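Local coordinates for protein ubiquitin and WLM domain-containing metalloprotease SPCC1442.07c (Schizosaccharomyces pombe, PDB 5JIG) that probably cleaves DNA-binding proteins as a DNA-dependent zinc metalloprotease, helping to repair toxic DNA-protein cross-links, at residues L63-N68 against H72-L77. Residues are numbered along the deposited sequence; the frame is centred on the assembly and turned at random.
Sequences LGLNHN and HIELRL
L65 and E74 exchange two backbone hydrogen bonds, L65 N to E74 O at 2.9 Å and E74 N to L65 O, where strands 64-67 and 72-76 run antiparallel, their directions 173° apart. Toward the turn H67 N donates to H72 O, while the return bond from H72 N is weak. At the other end R76 N donates to L63 O at 2.8 Å, and a water donates to both L63 O and R76 O. L65, H67, H72 and E74 share one face. H67 NE2 donates to E74 OE2 at 2.7 Å; OE2 lies in the imidazole plane, and the N-H reaches it on its anti side, somewhat out of the carboxylate plane. The extended E74 chain also lays its carboxyl carbon CD 3.6 Å from L65 CD1. H72 sets its ring beside that of H67, ND1 3.6 Å from H67 CD2, the two rings oblique to each other; its NE2 is hydrogen-bonded to S48 OG on the neighbouring strand 44-50. On the opposite face N66, with CG anti to its own N (chi1 -179°), sends ND2 past I73 CG1 to E98 O and N102 OD1; OD1 takes G70 N within the turn. I73 and L75 pack on helix 88-100. This is a beta hairpin whose outer strand, 64-67, edges the sheet beside the HExxH helix of the WLM metalloprotease domain; G64 lines, with H97, E98 and H101, the pocket that holds an oxygen molecule here, consistent with the edge strand that borders the substrate cleft in zincins.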
ATOM      1  N   LEU A  63      -0.343   2.061  11.276  1.00 10.04           N
ATOM      2  CA  LEU A  63      -0.607   2.793  10.067  1.00 10.50           C
ATOM      3  C   LEU A  63      -0.971   1.947   8.865  1.00  7.15           C
ATOM      4  O   LEU A  63      -1.385   2.491   7.841  1.00  7.48           O
ATOM      5  CB  LEU A  63       0.475   3.764   9.727  1.00 14.71           C
ATOM      6  CG  LEU A  63       0.637   4.831  10.834  1.00 16.26           C
ATOM      7  CD1 LEU A  63       1.806   5.660  10.511  1.00 21.24           C
ATOM      8  CD2 LEU A  63      -0.562   5.733  11.032  1.00 19.49           C
ATOM      9  N   GLY A  64      -0.834   0.642   8.992  1.00  6.61           N
ATOM     10  CA  GLY A  64      -1.216  -0.265   7.940  1.00  6.60           C
ATOM     11  C   GLY A  64      -1.440  -1.646   8.521  1.00  6.01           C
ATOM     12  O   GLY A  64      -1.085  -1.901   9.665  1.00  7.32           O
ATOM     13  N   LEU A  65      -2.051  -2.499   7.709  1.00  5.65           N
ATOM     14  CA  LEU A  65      -2.351  -3.883   8.059  1.00  5.97           C
ATOM     15  C   LEU A  65      -2.197  -4.752   6.821  1.00  5.02           C
ATOM     16  O   LEU A  65      -2.518  -4.336   5.732  1.00  5.75           O
ATOM     17  CB  LEU A  65      -3.831  -4.024   8.512  1.00  7.54           C
ATOM     18  CG  LEU A  65      -4.199  -3.285   9.726  1.00  9.08           C
ATOM     19  CD1 LEU A  65      -5.746  -3.167   9.877  1.00  9.91           C
ATOM     20  CD2 LEU A  65      -3.590  -3.932  10.942  1.00 11.17           C
ATOM     21  N   ASN A  66      -1.760  -6.000   7.037  1.00  5.56           N
ATOM     22  CA  ASN A  66      -1.795  -7.007   6.005  1.00  5.44           C
ATOM     23  C   ASN A  66      -2.496  -8.232   6.580  1.00  5.17           C
ATOM     24  O   ASN A  66      -1.972  -8.875   7.488  1.00  6.62           O
ATOM     25  CB  ASN A  66      -0.405  -7.382   5.547  1.00  5.94           C
ATOM     26  CG  ASN A  66      -0.429  -8.430   4.451  1.00  5.89           C
ATOM     27  OD1 ASN A  66      -1.267  -9.334   4.515  1.00  8.00           O
ATOM     28  ND2 ASN A  66       0.414  -8.310   3.442  1.00  6.22           N
ATOM     29  N   HIS A  67      -3.698  -8.494   6.099  1.00  5.08           N
ATOM     30  CA  HIS A  67      -4.476  -9.644   6.544  1.00  5.51           C
ATOM     31  C   HIS A  67      -4.232 -10.844   5.621  1.00  4.96           C
ATOM     32  O   HIS A  67      -4.433 -10.770   4.413  1.00  5.82           O
ATOM     33  CB  HIS A  67      -5.953  -9.334   6.592  1.00  6.26           C
ATOM     34  CG  HIS A  67      -6.294  -8.121   7.361  1.00  6.29           C
ATOM     35  ND1 HIS A  67      -5.984  -7.978   8.698  1.00  7.57           N
ATOM     36  CD2 HIS A  67      -6.949  -7.022   6.985  1.00  7.20           C
ATOM     37  CE1 HIS A  67      -6.458  -6.805   9.084  1.00  7.45           C
ATOM     38  NE2 HIS A  67      -7.047  -6.206   8.070  1.00  7.83           N
ATOM     39  N   ASN A  68      -3.856 -11.960   6.241  1.00  5.37           N
ATOM     40  CA  ASN A  68      -3.726 -13.243   5.556  1.00  6.11           C
ATOM     41  C   ASN A  68      -2.837 -13.186   4.329  1.00  6.90           C
ATOM     42  O   ASN A  68      -3.182 -13.655   3.243  1.00  8.32           O
ATOM     43  CB  ASN A  68      -5.117 -13.811   5.228  1.00  7.10           C
ATOM     44  CG  ASN A  68      -6.040 -13.905   6.426  1.00  6.89           C
ATOM     45  OD1 ASN A  68      -5.620 -14.484   7.514  1.00  8.99           O
ATOM     46  ND2 ASN A  68      -7.215 -13.396   6.351  1.00  7.15           N
ATOM     47  N   HIS A  72      -5.890  -8.906   1.960  1.00  5.47           N
ATOM     48  CA  HIS A  72      -6.430  -7.567   2.187  1.00  5.20           C
ATOM     49  C   HIS A  72      -5.356  -6.734   2.881  1.00  4.78           C
ATOM     50  O   HIS A  72      -4.862  -7.136   3.919  1.00  5.94           O
ATOM     51  CB  HIS A  72      -7.694  -7.689   3.063  1.00  5.70           C
ATOM     52  CG  HIS A  72      -8.356  -6.400   3.405  1.00  5.92           C
ATOM     53  ND1 HIS A  72      -9.356  -6.307   4.350  1.00  7.24           N
ATOM     54  CD2 HIS A  72      -8.254  -5.128   2.916  1.00  6.48           C
ATOM     55  CE1 HIS A  72      -9.800  -5.051   4.383  1.00  7.23           C
ATOM     56  NE2 HIS A  72      -9.157  -4.313   3.514  1.00  7.88           N
ATOM     57  N   ILE A  73      -5.021  -5.592   2.267  1.00  4.56           N
ATOM     58  CA  ILE A  73      -4.127  -4.626   2.898  1.00  4.44           C
ATOM     59  C   ILE A  73      -4.949  -3.375   3.230  1.00  4.60           C
ATOM     60  O   ILE A  73      -5.784  -2.946   2.417  1.00  4.88           O
ATOM     61  CB  ILE A  73      -2.913  -4.327   1.995  1.00  4.86           C
ATOM     62  CG1 ILE A  73      -2.015  -5.552   1.970  1.00  5.20           C
ATOM     63  CG2 ILE A  73      -2.173  -3.079   2.450  1.00  5.46           C
ATOM     64  CD1 ILE A  73      -0.857  -5.478   0.977  1.00  6.11           C
ATOM     65  N   GLU A  74      -4.705  -2.829   4.415  1.00  4.67           N
ATOM     66  CA  GLU A  74      -5.338  -1.591   4.845  1.00  4.96           C
ATOM     67  C   GLU A  74      -4.253  -0.543   5.105  1.00  5.34           C
ATOM     68  O   GLU A  74      -3.142  -0.868   5.550  1.00  6.32           O
ATOM     69  CB  GLU A  74      -6.182  -1.707   6.077  1.00  6.67           C
ATOM     70  CG  GLU A  74      -7.102  -2.894   6.109  1.00  7.37           C
ATOM     71  CD  GLU A  74      -8.135  -2.825   7.188  1.00  8.03           C
ATOM     72  OE1 GLU A  74      -8.567  -1.706   7.542  1.00  9.66           O
ATOM     73  OE2 GLU A  74      -8.520  -3.921   7.677  1.00  9.90           O
ATOM     74  N   LEU A  75      -4.582   0.721   4.821  1.00  5.14           N
ATOM     75  CA  LEU A  75      -3.648   1.837   5.023  1.00  5.68           C
ATOM     76  C   LEU A  75      -4.391   2.975   5.698  1.00  6.18           C
ATOM     77  O   LEU A  75      -5.457   3.397   5.248  1.00  6.92           O
ATOM     78  CB  LEU A  75      -3.143   2.381   3.682  1.00  5.83           C
ATOM     79  CG  LEU A  75      -2.360   1.397   2.826  1.00  5.94           C
ATOM     80  CD1 LEU A  75      -2.146   2.024   1.477  1.00  6.28           C
ATOM     81  CD2 LEU A  75      -1.035   0.980   3.465  1.00  7.54           C
ATOM     82  N   ARG A  76      -3.794   3.543   6.764  1.00  6.42           N
ATOM     83  CA  ARG A  76      -4.350   4.736   7.364  1.00  6.86           C
ATOM     84  C   ARG A  76      -3.987   5.916   6.459  1.00  7.34           C
ATOM     85  O   ARG A  76      -2.795   6.178   6.227  1.00  9.92           O
ATOM     86  CB  ARG A  76      -3.855   4.935   8.790  1.00  9.36           C
ATOM     87  CG  ARG A  76      -4.520   6.101   9.476  1.00 12.97           C
ATOM     88  CD  ARG A  76      -3.771   6.641  10.641  1.00 19.49           C
ATOM     89  NE  ARG A  76      -3.591   5.617  11.639  1.00 22.69           N
ATOM     90  CZ  ARG A  76      -4.091   5.591  12.851  1.00 26.31           C
ATOM     91  NH1 ARG A  76      -3.887   4.498  13.548  1.00 29.15           N
ATOM     92  NH2 ARG A  76      -4.689   6.682  13.379  1.00 31.91           N
ATOM     93  N   LEU A  77      -4.985   6.544   5.853  1.00  6.42           N
ATOM     94  CA  LEU A  77      -4.756   7.667   4.946  1.00  6.53           C
ATOM     95  C   LEU A  77      -4.866   8.994   5.677  1.00  7.23           C
ATOM     96  O   LEU A  77      -4.295   9.993   5.198  1.00  8.55           O
ATOM     97  CB  LEU A  77      -5.764   7.628   3.824  1.00  6.67           C
ATOM     98  CG  LEU A  77      -5.744   6.367   2.972  1.00  6.70           C
ATOM     99  CD1 LEU A  77      -6.849   6.493   1.903  1.00  7.34           C
ATOM    100  CD2 LEU A  77      -4.381   6.116   2.321  1.00  7.61           C
TER
HETATM  101  O   HOH W   1      -0.512   4.622   6.210  1.00 11.63           O